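Local coordinates for protein vibralactone Cyclase (Boreostereum vibrans, PDB 6KD0) that catalyses the cyclization that forms the fused bicyclic beta-lactone of vibralactone and belongs to the alpha/beta hydrolase superfamily, at residues K52-S57 / L316-K321; T211-A216 / A249-P254; I71-T76 / V149-K154; A292-K295 / E300-M303. All blocks are in the same frame, centred on the assembly; numbering follows the deposited sequence.

In the fold
All four contacts lie 16 to 19 Å from the chain centre, and each is partly buried. Contacts 3 and 4 reach the same mixed sheet at its two outermost strands, 64-73 and 301-307, their centres 29 Å apart; each packs a helix on its strand, mainly through aliphatic groups. Contacts 1 and 2 share no element. They lie on opposite sides of the chain centre, contact 1 between a helix end and a turn, contact 2 between two loops, and both rest on a CH-pi contact to an aromatic ring. No hydrogen bond crosses any contact, and the buried T301 OG1 has no partner in the model. Contacts 2 and 4 approach to about 8 Å between nearest atoms.

Contact 1 (K52-S57 / L316-K321); sequences KFLEPS and LFRSMK
F53 lays one face of its ring over the backbone at S319: S319 CA is 4.0 Å from the ring centroid and 25° off the ring normal, the geometry of a CH-pi contact. S319 CB lies 3.8 Å from F53 CE1 and extends this cover along the same side of the ring. Further across the ring, on the same side of its plane, the CD2-CE2 edge meets R318 CG, 3.6 Å from F53 CD2. The guanidinium does not stack on the ring, since the two planes are 69° apart. R318 holds CG anti to its own N (chi1 -173°), beside the ring, and bends at chi2 and chi3 to bring NH1 to 3.9 Å from L54 CD1. Around this buried group, R318 NE bonds to H314 O and NH2 forms a salt bridge with D117, so the charge is answered by helix 115-125, on which L54 also packs through Y116 and I120. Without the ring, as with an alanine here, S319 CA and R318 CG would probably lose their cover and a gap open beside the turn. The turn itself is closed by M320 N to F317 O at 2.9 Å. It is a type I beta turn from helix 313-316 to M320, the N-cap of helix 321-338, so the end of helix 35-54 packs on a tight helix-to-helix junction near the C-terminus of this alpha/beta hydrolase.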
loop_
_atom_site.group_PDB
_atom_site.type_symbol
_atom_site.label_atom_id
_atom_site.label_comp_id
_atom_site.label_asym_id
_atom_site.label_seq_id
_atom_site.Cartn_x
_atom_site.Cartn_y
_atom_site.Cartn_z
ATOM N N LYS A 52 1.034 -17.778 -10.372
ATOM C CA LYS A 52 0.419 -18.787 -11.226
ATOM C C LYS A 52 -0.931 -18.310 -11.740
ATOM O O LYS A 52 -1.267 -18.519 -12.914
ATOM C CB LYS A 52 0.284 -20.107 -10.471
ATOM C CG LYS A 52 -0.449 -21.193 -11.234
ATOM C CD LYS A 52 -0.405 -22.499 -10.435
ATOM C CE LYS A 52 -1.278 -23.556 -11.073
ATOM N NZ LYS A 52 -1.237 -24.873 -10.355
ATOM N N PHE A 53 -1.715 -17.639 -10.890
ATOM C CA PHE A 53 -3.015 -17.164 -11.367
ATOM C C PHE A 53 -2.864 -16.018 -12.365
ATOM O O PHE A 53 -3.635 -15.914 -13.333
ATOM C CB PHE A 53 -3.906 -16.724 -10.204
ATOM C CG PHE A 53 -5.196 -16.075 -10.659
ATOM C CD1 PHE A 53 -6.281 -16.857 -11.029
ATOM C CD2 PHE A 53 -5.310 -14.691 -10.760
ATOM C CE1 PHE A 53 -7.460 -16.272 -11.467
ATOM C CE2 PHE A 53 -6.488 -14.110 -11.202
ATOM C CZ PHE A 53 -7.563 -14.912 -11.553
ATOM N N LEU A 54 -1.906 -15.130 -12.131
ATOM C CA LEU A 54 -1.774 -13.934 -12.957
ATOM C C LEU A 54 -1.038 -14.189 -14.264
ATOM O O LEU A 54 -1.161 -13.377 -15.187
ATOM C CB LEU A 54 -1.029 -12.848 -12.190
ATOM C CG LEU A 54 -1.728 -11.604 -11.647
ATOM C CD1 LEU A 54 -3.219 -11.740 -11.535
ATOM C CD2 LEU A 54 -1.077 -11.207 -10.309
ATOM N N GLU A 55 -0.269 -15.282 -14.351
ATOM C CA GLU A 55 0.553 -15.575 -15.527
ATOM C C GLU A 55 -0.171 -15.405 -16.858
ATOM O O GLU A 55 0.396 -14.759 -17.756
ATOM C CB GLU A 55 1.116 -16.997 -15.385
ATOM C CG GLU A 55 1.982 -17.455 -16.536
ATOM C CD GLU A 55 3.398 -16.934 -16.436
ATOM O OE1 GLU A 55 3.942 -16.493 -17.472
ATOM O OE2 GLU A 55 3.973 -16.976 -15.324
ATOM N N PRO A 56 -1.394 -15.918 -17.060
ATOM C CA PRO A 56 -2.060 -15.728 -18.363
ATOM C C PRO A 56 -2.487 -14.302 -18.648
ATOM O O PRO A 56 -2.835 -14.015 -19.793
ATOM C CB PRO A 56 -3.291 -16.642 -18.286
ATOM C CG PRO A 56 -3.117 -17.487 -17.085
ATOM C CD PRO A 56 -2.182 -16.792 -16.171
ATOM N N SER A 57 -2.503 -13.415 -17.656
ATOM C CA SER A 57 -2.849 -12.018 -17.854
ATOM C C SER A 57 -1.630 -11.131 -18.075
ATOM O O SER A 57 -1.799 -9.938 -18.320
ATOM C CB SER A 57 -3.646 -11.493 -16.660
ATOM O OG SER A 57 -4.802 -12.275 -16.450
ATOM N N LEU A 316 -4.363 -13.119 -1.291
ATOM C CA LEU A 316 -4.380 -14.533 -0.966
ATOM C C LEU A 316 -5.426 -15.313 -1.745
ATOM O O LEU A 316 -5.301 -16.536 -1.856
ATOM C CB LEU A 316 -4.613 -14.715 0.533
ATOM C CG LEU A 316 -3.318 -14.677 1.350
ATOM C CD1 LEU A 316 -2.761 -13.235 1.505
ATOM C CD2 LEU A 316 -3.517 -15.334 2.686
ATOM N N PHE A 317 -6.441 -14.647 -2.295
ATOM C CA PHE A 317 -7.528 -15.340 -2.979
ATOM C C PHE A 317 -7.853 -14.650 -4.296
ATOM O O PHE A 317 -9.013 -14.417 -4.619
ATOM C CB PHE A 317 -8.759 -15.404 -2.080
ATOM C CG PHE A 317 -8.491 -16.023 -0.739
ATOM C CD1 PHE A 317 -8.411 -17.395 -0.606
ATOM C CD2 PHE A 317 -8.293 -15.233 0.386
ATOM C CE1 PHE A 317 -8.151 -17.983 0.625
ATOM C CE2 PHE A 317 -8.034 -15.811 1.630
ATOM C CZ PHE A 317 -7.959 -17.190 1.748
ATOM N N ARG A 318 -6.826 -14.314 -5.084
ATOM C CA ARG A 318 -7.052 -13.523 -6.291
ATOM C C ARG A 318 -8.007 -14.204 -7.268
ATOM O O ARG A 318 -8.647 -13.518 -8.073
ATOM C CB ARG A 318 -5.720 -13.217 -6.989
ATOM C CG ARG A 318 -5.844 -12.233 -8.175
ATOM C CD ARG A 318 -6.359 -10.865 -7.697
ATOM N NE ARG A 318 -5.297 -10.224 -6.917
ATOM C CZ ARG A 318 -4.334 -9.474 -7.446
ATOM N NH1 ARG A 318 -4.327 -9.222 -8.755
ATOM N NH2 ARG A 318 -3.374 -8.968 -6.672
ATOM N N SER A 319 -8.154 -15.527 -7.200
ATOM C CA SER A 319 -9.031 -16.200 -8.153
ATOM C C SER A 319 -10.504 -15.926 -7.863
ATOM O O SER A 319 -11.348 -16.169 -8.732
ATOM C CB SER A 319 -8.749 -17.702 -8.167
ATOM O OG SER A 319 -9.062 -18.284 -6.914
ATOM N N MET A 320 -10.832 -15.411 -6.678
ATOM C CA MET A 320 -12.189 -14.951 -6.414
ATOM C C MET A 320 -12.550 -13.853 -7.399
ATOM O O MET A 320 -11.724 -12.991 -7.714
ATOM C CB MET A 320 -12.321 -14.406 -4.989
ATOM C CG MET A 320 -12.399 -15.430 -3.879
ATOM S SD MET A 320 -12.479 -14.601 -2.279
ATOM C CE MET A 320 -14.167 -14.004 -2.255
ATOM N N LYS A 321 -13.788 -13.889 -7.900
ATOM C CA LYS A 321 -14.268 -12.790 -8.735
ATOM C C LYS A 321 -14.229 -11.470 -7.969
ATOM O O LYS A 321 -13.883 -10.423 -8.534
ATOM C CB LYS A 321 -15.682 -13.086 -9.237
ATOM C CG LYS A 321 -15.756 -14.289 -10.170
ATOM C CD LYS A 321 -17.127 -14.965 -10.132
ATOM C CE LYS A 321 -17.691 -15.147 -8.711
ATOM N NZ LYS A 321 -16.839 -15.972 -7.813
#

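Contact 2 (T211-A216 / A249-P254); sequences TCHPEA and ANPADP
H213 and P254 bring two irregular loops together, their CA atoms 5.8 Å apart, and no hydrogen bond crosses between the segments. P254 sets CB over one face of the imidazole, displaced toward its rim: it is 3.7 Å from the H213 ring centroid and 26° off the normal, a CH-pi contact. The nearest ring atom is H213 CG, 3.4 Å from P254 CB. With CG anti to the backbone N (chi1 -162°), the ring lies beside its own carbonyl carbon, where ND1 accepts a bond from E215 N at 3.0 Å. That donor lies in the ring plane and its N-H points at ND1 with an angle of 158°, which fixes the rotation of the ring under P254. A216 CB adds a 3.5 Å contact to P254 O, in a turn where A216 N bonds to H213 O. A leucine in place of H213 would probably lose the CH-pi face and leave E215 N without its acceptor. S260 OG, further along the same loop as P254, bonds H213 N and P254 O, bridging the segments. H213 and P214 also lean on N246, so the loop after strand 203-207 touches both helix 239-249 and its onward loop toward strand 273-278.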
loop_
_atom_site.group_PDB
_atom_site.type_symbol
_atom_site.label_atom_id
_atom_site.label_comp_id
_atom_site.label_asym_id
_atom_site.label_seq_id
_atom_site.Cartn_x
_atom_site.Cartn_y
_atom_site.Cartn_z
ATOM N N THR A 211 -2.580 3.185 10.511
ATOM C CA THR A 211 -2.371 4.630 10.546
ATOM C C THR A 211 -1.915 5.151 11.895
ATOM O O THR A 211 -1.442 6.293 11.958
ATOM C CB THR A 211 -3.649 5.381 10.147
ATOM O OG1 THR A 211 -4.659 5.145 11.137
ATOM C CG2 THR A 211 -4.144 4.901 8.787
ATOM N N CYS A 212 -2.019 4.367 12.965
ATOM C CA CYS A 212 -1.693 4.897 14.278
ATOM C C CYS A 212 -1.404 3.752 15.228
ATOM O O CYS A 212 -2.173 2.788 15.292
ATOM C CB CYS A 212 -2.851 5.758 14.820
ATOM S SG CYS A 212 -2.379 6.727 16.253
ATOM N N HIS A 213 -0.306 3.868 15.963
ATOM C CA HIS A 213 -0.044 2.959 17.063
ATOM C C HIS A 213 -1.203 3.004 18.065
ATOM O O HIS A 213 -1.678 4.097 18.410
ATOM C CB HIS A 213 1.268 3.345 17.740
ATOM C CG HIS A 213 1.854 2.258 18.581
ATOM N ND1 HIS A 213 1.235 1.784 19.718
ATOM C CD2 HIS A 213 3.007 1.556 18.455
ATOM C CE1 HIS A 213 1.980 0.832 20.254
ATOM N NE2 HIS A 213 3.059 0.674 19.507
ATOM N N PRO A 214 -1.683 1.861 18.546
ATOM C CA PRO A 214 -2.792 1.882 19.521
ATOM C C PRO A 214 -2.486 2.682 20.774
ATOM O O PRO A 214 -3.383 3.313 21.352
ATOM C CB PRO A 214 -2.994 0.393 19.834
ATOM C CG PRO A 214 -2.544 -0.303 18.590
ATOM C CD PRO A 214 -1.361 0.494 18.099
ATOM N N GLU A 215 -1.235 2.686 21.215
ATOM C CA GLU A 215 -0.882 3.450 22.402
ATOM C C GLU A 215 -0.826 4.948 22.143
ATOM O O GLU A 215 -0.724 5.717 23.101
ATOM C CB GLU A 215 0.446 2.935 22.960
ATOM C CG GLU A 215 0.367 1.445 23.302
ATOM C CD GLU A 215 1.589 0.925 24.032
ATOM O OE1 GLU A 215 1.482 -0.139 24.682
ATOM O OE2 GLU A 215 2.655 1.570 23.949
ATOM N N ALA A 216 -0.917 5.381 20.885
ATOM C CA ALA A 216 -0.912 6.800 20.548
ATOM C C ALA A 216 -2.230 7.288 19.958
ATOM O O ALA A 216 -2.301 8.439 19.517
ATOM C CB ALA A 216 0.227 7.107 19.568
ATOM N N ALA A 249 8.141 -3.560 15.027
ATOM C CA ALA A 249 8.633 -2.333 14.407
ATOM C C ALA A 249 9.393 -1.459 15.406
ATOM O O ALA A 249 10.231 -0.637 15.003
ATOM C CB ALA A 249 7.477 -1.556 13.788
ATOM N N ASN A 250 9.084 -1.595 16.692
ATOM C CA ASN A 250 9.860 -1.003 17.776
ATOM C C ASN A 250 10.195 0.478 17.562
ATOM O O ASN A 250 11.364 0.866 17.618
ATOM C CB ASN A 250 11.137 -1.808 17.974
ATOM C CG ASN A 250 11.866 -1.445 19.253
ATOM O OD1 ASN A 250 11.242 -1.234 20.278
ATOM N ND2 ASN A 250 13.182 -1.354 19.186
ATOM N N PRO A 251 9.202 1.328 17.279
ATOM C CA PRO A 251 9.506 2.755 17.160
ATOM C C PRO A 251 9.915 3.290 18.524
ATOM O O PRO A 251 9.355 2.902 19.545
ATOM C CB PRO A 251 8.183 3.367 16.684
ATOM C CG PRO A 251 7.134 2.429 17.169
ATOM C CD PRO A 251 7.775 1.062 17.006
ATOM N N ALA A 252 10.895 4.193 18.534
ATOM C CA ALA A 252 11.287 4.826 19.789
ATOM C C ALA A 252 10.126 5.621 20.389
ATOM O O ALA A 252 9.998 5.708 21.617
ATOM C CB ALA A 252 12.504 5.719 19.561
ATOM N N ASP A 253 9.277 6.198 19.551
ATOM C CA ASP A 253 8.139 6.997 20.011
ATOM C C ASP A 253 6.926 6.681 19.147
ATOM O O ASP A 253 6.813 7.191 18.020
ATOM C CB ASP A 253 8.453 8.488 19.966
ATOM C CG ASP A 253 7.316 9.340 20.488
ATOM O OD1 ASP A 253 6.352 8.783 21.074
ATOM O OD2 ASP A 253 7.389 10.573 20.299
ATOM N N PRO A 254 5.978 5.895 19.658
ATOM C CA PRO A 254 4.774 5.573 18.872
ATOM C C PRO A 254 3.904 6.781 18.550
ATOM O O PRO A 254 3.066 6.694 17.636
ATOM C CB PRO A 254 4.027 4.581 19.772
ATOM C CG PRO A 254 4.542 4.842 21.146
ATOM C CD PRO A 254 5.964 5.284 20.994
#

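Contact 3 (I71-T76 / V149-K154); sequences IPVEGT and VYAGLK
Where V73 meets A151 and I71 meets G152, no ring or other flat side chain takes part; the methyl I71 CD1 comes no closer than 4.3 Å to the carbonyl A151 O. The ring of Y150 turns to a different surface, where it meets W189 edge-to-face and its OH bonds to D193, just after helix 178-192. Across the contact itself, V73 CG1 touches A151 CB at 3.8 Å, one methyl against another. V73 has CG1 anti to its carbonyl carbon (chi1 -61°), the branch that faces the helix. I71 reaches further: its CG1 branch is extended through chi2 of 169°, and CD1 comes to 3.9 Å from G152 CA. With no side chain on G152, the methyl lies directly against the helix backbone. This is helix-on-sheet packing in the alpha/beta hydrolase fold: helix 144-158 lies against the edge strand 64-73, the short axes 8.7 Å apart at closest and running at 139°. I71 continues along the helix to W155, while V73 reaches D148. Beyond V73 the strand turns through a type II beta turn, with V73 N to T76 O at 2.8 Å, into a hairpin with strand 76-85. G75 takes the positive phi of that turn, and E74 O bonds to R135.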
loop_
_atom_site.group_PDB
_atom_site.type_symbol
_atom_site.label_atom_id
_atom_site.label_comp_id
_atom_site.label_asym_id
_atom_site.label_seq_id
_atom_site.Cartn_x
_atom_site.Cartn_y
_atom_site.Cartn_z
ATOM N N ILE A 71 20.314 1.489 -5.224
ATOM C CA ILE A 71 20.463 2.917 -4.913
ATOM C C ILE A 71 20.948 3.122 -3.479
ATOM O O ILE A 71 20.673 2.286 -2.615
ATOM C CB ILE A 71 19.157 3.691 -5.173
ATOM C CG1 ILE A 71 18.088 3.360 -4.125
ATOM C CG2 ILE A 71 18.640 3.418 -6.584
ATOM C CD1 ILE A 71 16.893 4.290 -4.173
ATOM N N PRO A 72 21.678 4.196 -3.169
ATOM C CA PRO A 72 22.161 4.363 -1.793
ATOM C C PRO A 72 21.039 4.832 -0.879
ATOM O O PRO A 72 20.220 5.675 -1.258
ATOM C CB PRO A 72 23.250 5.430 -1.931
ATOM C CG PRO A 72 22.795 6.259 -3.073
ATOM C CD PRO A 72 22.120 5.303 -4.034
ATOM N N VAL A 73 20.985 4.247 0.322
ATOM C CA VAL A 73 20.150 4.740 1.416
ATOM C C VAL A 73 21.041 4.793 2.655
ATOM O O VAL A 73 22.219 4.410 2.599
ATOM C CB VAL A 73 18.914 3.856 1.652
ATOM C CG1 VAL A 73 18.041 3.822 0.408
ATOM C CG2 VAL A 73 19.336 2.450 2.044
ATOM N N GLU A 74 20.483 5.241 3.779
ATOM C CA GLU A 74 21.284 5.496 4.966
ATOM C C GLU A 74 21.957 4.202 5.393
ATOM O O GLU A 74 21.311 3.287 5.908
ATOM C CB GLU A 74 20.441 6.080 6.098
ATOM C CG GLU A 74 21.300 6.798 7.154
ATOM C CD GLU A 74 20.510 7.290 8.368
ATOM O OE1 GLU A 74 19.273 7.468 8.254
ATOM O OE2 GLU A 74 21.133 7.506 9.440
ATOM N N GLY A 75 23.244 4.103 5.116
ATOM C CA GLY A 75 24.017 3.000 5.622
ATOM C C GLY A 75 23.971 1.740 4.795
ATOM O O GLY A 75 24.523 0.728 5.236
ATOM N N THR A 76 23.370 1.760 3.608
ATOM C CA THR A 76 23.360 0.548 2.780
ATOM C C THR A 76 22.851 0.932 1.393
ATOM O O THR A 76 22.669 2.115 1.099
ATOM C CB THR A 76 22.542 -0.567 3.450
ATOM O OG1 THR A 76 22.843 -1.826 2.841
ATOM C CG2 THR A 76 21.046 -0.312 3.376
ATOM N N VAL A 149 11.791 4.127 2.014
ATOM C CA VAL A 149 10.724 4.437 1.062
ATOM C C VAL A 149 10.880 5.863 0.553
ATOM O O VAL A 149 10.731 6.144 -0.650
ATOM C CB VAL A 149 9.353 4.208 1.725
ATOM C CG1 VAL A 149 8.221 4.773 0.861
ATOM C CG2 VAL A 149 9.136 2.694 1.992
ATOM N N TYR A 150 11.237 6.779 1.450
ATOM C CA TYR A 150 11.381 8.175 1.052
ATOM C C TYR A 150 12.595 8.373 0.158
ATOM O O TYR A 150 12.538 9.119 -0.824
ATOM C CB TYR A 150 11.488 9.057 2.290
ATOM C CG TYR A 150 11.280 10.519 1.990
ATOM C CD1 TYR A 150 10.037 10.987 1.577
ATOM C CD2 TYR A 150 12.304 11.432 2.150
ATOM C CE1 TYR A 150 9.840 12.326 1.319
ATOM C CE2 TYR A 150 12.108 12.779 1.890
ATOM C CZ TYR A 150 10.887 13.212 1.478
ATOM O OH TYR A 150 10.695 14.555 1.238
ATOM N N ALA A 151 13.723 7.754 0.508
ATOM C CA ALA A 151 14.902 7.843 -0.352
ATOM C C ALA A 151 14.600 7.318 -1.758
ATOM O O ALA A 151 15.037 7.900 -2.760
ATOM C CB ALA A 151 16.056 7.074 0.278
ATOM N N GLY A 152 13.848 6.223 -1.840
ATOM C CA GLY A 152 13.456 5.691 -3.129
ATOM C C GLY A 152 12.566 6.644 -3.892
ATOM O O GLY A 152 12.668 6.752 -5.119
ATOM N N LEU A 153 11.675 7.349 -3.174
ATOM C CA LEU A 153 10.780 8.313 -3.815
ATOM C C LEU A 153 11.583 9.473 -4.392
ATOM O O LEU A 153 11.330 9.920 -5.519
ATOM C CB LEU A 153 9.748 8.820 -2.804
ATOM C CG LEU A 153 8.643 9.749 -3.329
ATOM C CD1 LEU A 153 7.762 9.006 -4.330
ATOM C CD2 LEU A 153 7.793 10.335 -2.192
ATOM N N LYS A 154 12.594 9.925 -3.639
ATOM C CA LYS A 154 13.460 10.989 -4.129
ATOM C C LYS A 154 14.250 10.525 -5.340
ATOM O O LYS A 154 14.371 11.260 -6.333
ATOM C CB LYS A 154 14.408 11.460 -3.026
ATOM C CG LYS A 154 13.761 12.305 -1.941
ATOM C CD LYS A 154 14.809 12.762 -0.912
ATOM C CE LYS A 154 15.730 13.823 -1.500
ATOM N NZ LYS A 154 16.809 14.240 -0.545
#

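Contact 4 (A292-K295 / E300-M303); sequences ALVK and ETRM
T301 presents its two branches to successive residues of one helix, OG1 to V294 and CG2 to K295. The K295 and T301 side chains cross at about a right angle, so the methyl of T301 abuts the flank of the lysine chain and not its end. T301 CG2 is 4.1 Å from K295 CB and 4.2 Å from K295 CD, a broad grazing contact spread along the stem. The lysine can offer that flank because CG is anti to its backbone N (chi1 -176°) and the chain stays extended from there on. V294 and T301 meet at an oblique angle, with V294 CG1 at 4.1 Å from T301 OG1. This packs a methyl against a hydroxyl, and the buried T301 OG1 has no polar partner in the model. The contact closes one half of a beta-alpha-beta unit made of strand 273-278, helix 284-296 and strand 301-307; here the end of the helix folds back on the start of the second strand, bringing K295 CA and T301 CA to 6.1 Å. L273, on the first strand of the unit, touches both V294 and T301, and H291 lies on T301 one helical turn before K295. E300 and R302, the chain neighbours of T301, direct CB away from the helix, E300 forming a salt bridge with K340 and R302 a cation-pi contact with W336 of helix 321-338.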
loop_
_atom_site.group_PDB
_atom_site.type_symbol
_atom_site.label_atom_id
_atom_site.label_comp_id
_atom_site.label_asym_id
_atom_site.label_seq_id
_atom_site.Cartn_x
_atom_site.Cartn_y
_atom_site.Cartn_z
ATOM N N ALA A 292 -11.145 10.237 7.052
ATOM C CA ALA A 292 -12.027 11.312 7.493
ATOM C C ALA A 292 -11.233 12.578 7.787
ATOM O O ALA A 292 -11.639 13.683 7.403
ATOM C CB ALA A 292 -12.813 10.866 8.729
ATOM N N LEU A 293 -10.090 12.431 8.464
ATOM C CA LEU A 293 -9.268 13.595 8.787
ATOM C C LEU A 293 -8.700 14.232 7.533
ATOM O O LEU A 293 -8.581 15.460 7.454
ATOM C CB LEU A 293 -8.132 13.216 9.732
ATOM C CG LEU A 293 -8.495 12.867 11.168
ATOM C CD1 LEU A 293 -7.240 12.504 11.895
ATOM C CD2 LEU A 293 -9.180 14.049 11.847
ATOM N N VAL A 294 -8.320 13.420 6.544
ATOM C CA VAL A 294 -7.777 14.002 5.321
ATOM C C VAL A 294 -8.875 14.748 4.567
ATOM O O VAL A 294 -8.652 15.853 4.050
ATOM C CB VAL A 294 -7.094 12.921 4.452
ATOM C CG1 VAL A 294 -6.833 13.440 3.050
ATOM C CG2 VAL A 294 -5.788 12.471 5.085
ATOM N N LYS A 295 -10.084 14.176 4.526
ATOM C CA LYS A 295 -11.205 14.850 3.880
ATOM C C LYS A 295 -11.544 16.166 4.582
ATOM O O LYS A 295 -11.745 17.192 3.927
ATOM C CB LYS A 295 -12.411 13.908 3.845
ATOM C CG LYS A 295 -13.616 14.446 3.106
ATOM C CD LYS A 295 -14.767 13.452 3.135
ATOM C CE LYS A 295 -15.883 13.909 2.201
ATOM N NZ LYS A 295 -16.726 12.790 1.682
ATOM N N GLU A 300 -9.078 16.378 -1.692
ATOM C CA GLU A 300 -10.000 15.568 -2.477
ATOM C C GLU A 300 -9.732 14.082 -2.270
ATOM O O GLU A 300 -8.583 13.632 -2.243
ATOM C CB GLU A 300 -9.910 15.895 -3.967
ATOM C CG GLU A 300 -11.038 15.221 -4.779
ATOM C CD GLU A 300 -10.892 15.417 -6.278
ATOM O OE1 GLU A 300 -9.871 15.990 -6.712
ATOM O OE2 GLU A 300 -11.796 14.990 -7.025
ATOM N N THR A 301 -10.812 13.310 -2.225
ATOM C CA THR A 301 -10.791 12.021 -1.564
ATOM C C THR A 301 -11.892 11.130 -2.123
ATOM O O THR A 301 -12.997 11.600 -2.425
ATOM C CB THR A 301 -10.956 12.275 -0.064
ATOM O OG1 THR A 301 -9.763 11.930 0.643
ATOM C CG2 THR A 301 -12.148 11.599 0.489
ATOM N N ARG A 302 -11.565 9.851 -2.289
ATOM C CA ARG A 302 -12.529 8.816 -2.630
ATOM C C ARG A 302 -12.277 7.602 -1.754
ATOM O O ARG A 302 -11.131 7.287 -1.439
ATOM C CB ARG A 302 -12.458 8.427 -4.098
ATOM C CG ARG A 302 -13.000 9.490 -5.008
ATOM C CD ARG A 302 -13.221 9.007 -6.421
ATOM N NE ARG A 302 -13.606 10.135 -7.262
ATOM C CZ ARG A 302 -13.770 10.092 -8.581
ATOM N NH1 ARG A 302 -13.581 8.957 -9.252
ATOM N NH2 ARG A 302 -14.123 11.198 -9.233
ATOM N N MET A 303 -13.351 6.949 -1.339
ATOM C CA MET A 303 -13.302 5.792 -0.462
ATOM C C MET A 303 -14.038 4.660 -1.161
ATOM O O MET A 303 -15.051 4.895 -1.826
ATOM C CB MET A 303 -13.955 6.133 0.881
ATOM C CG MET A 303 -14.532 4.976 1.674
ATOM S SD MET A 303 -13.237 4.000 2.442
ATOM C CE MET A 303 -12.341 5.282 3.321
#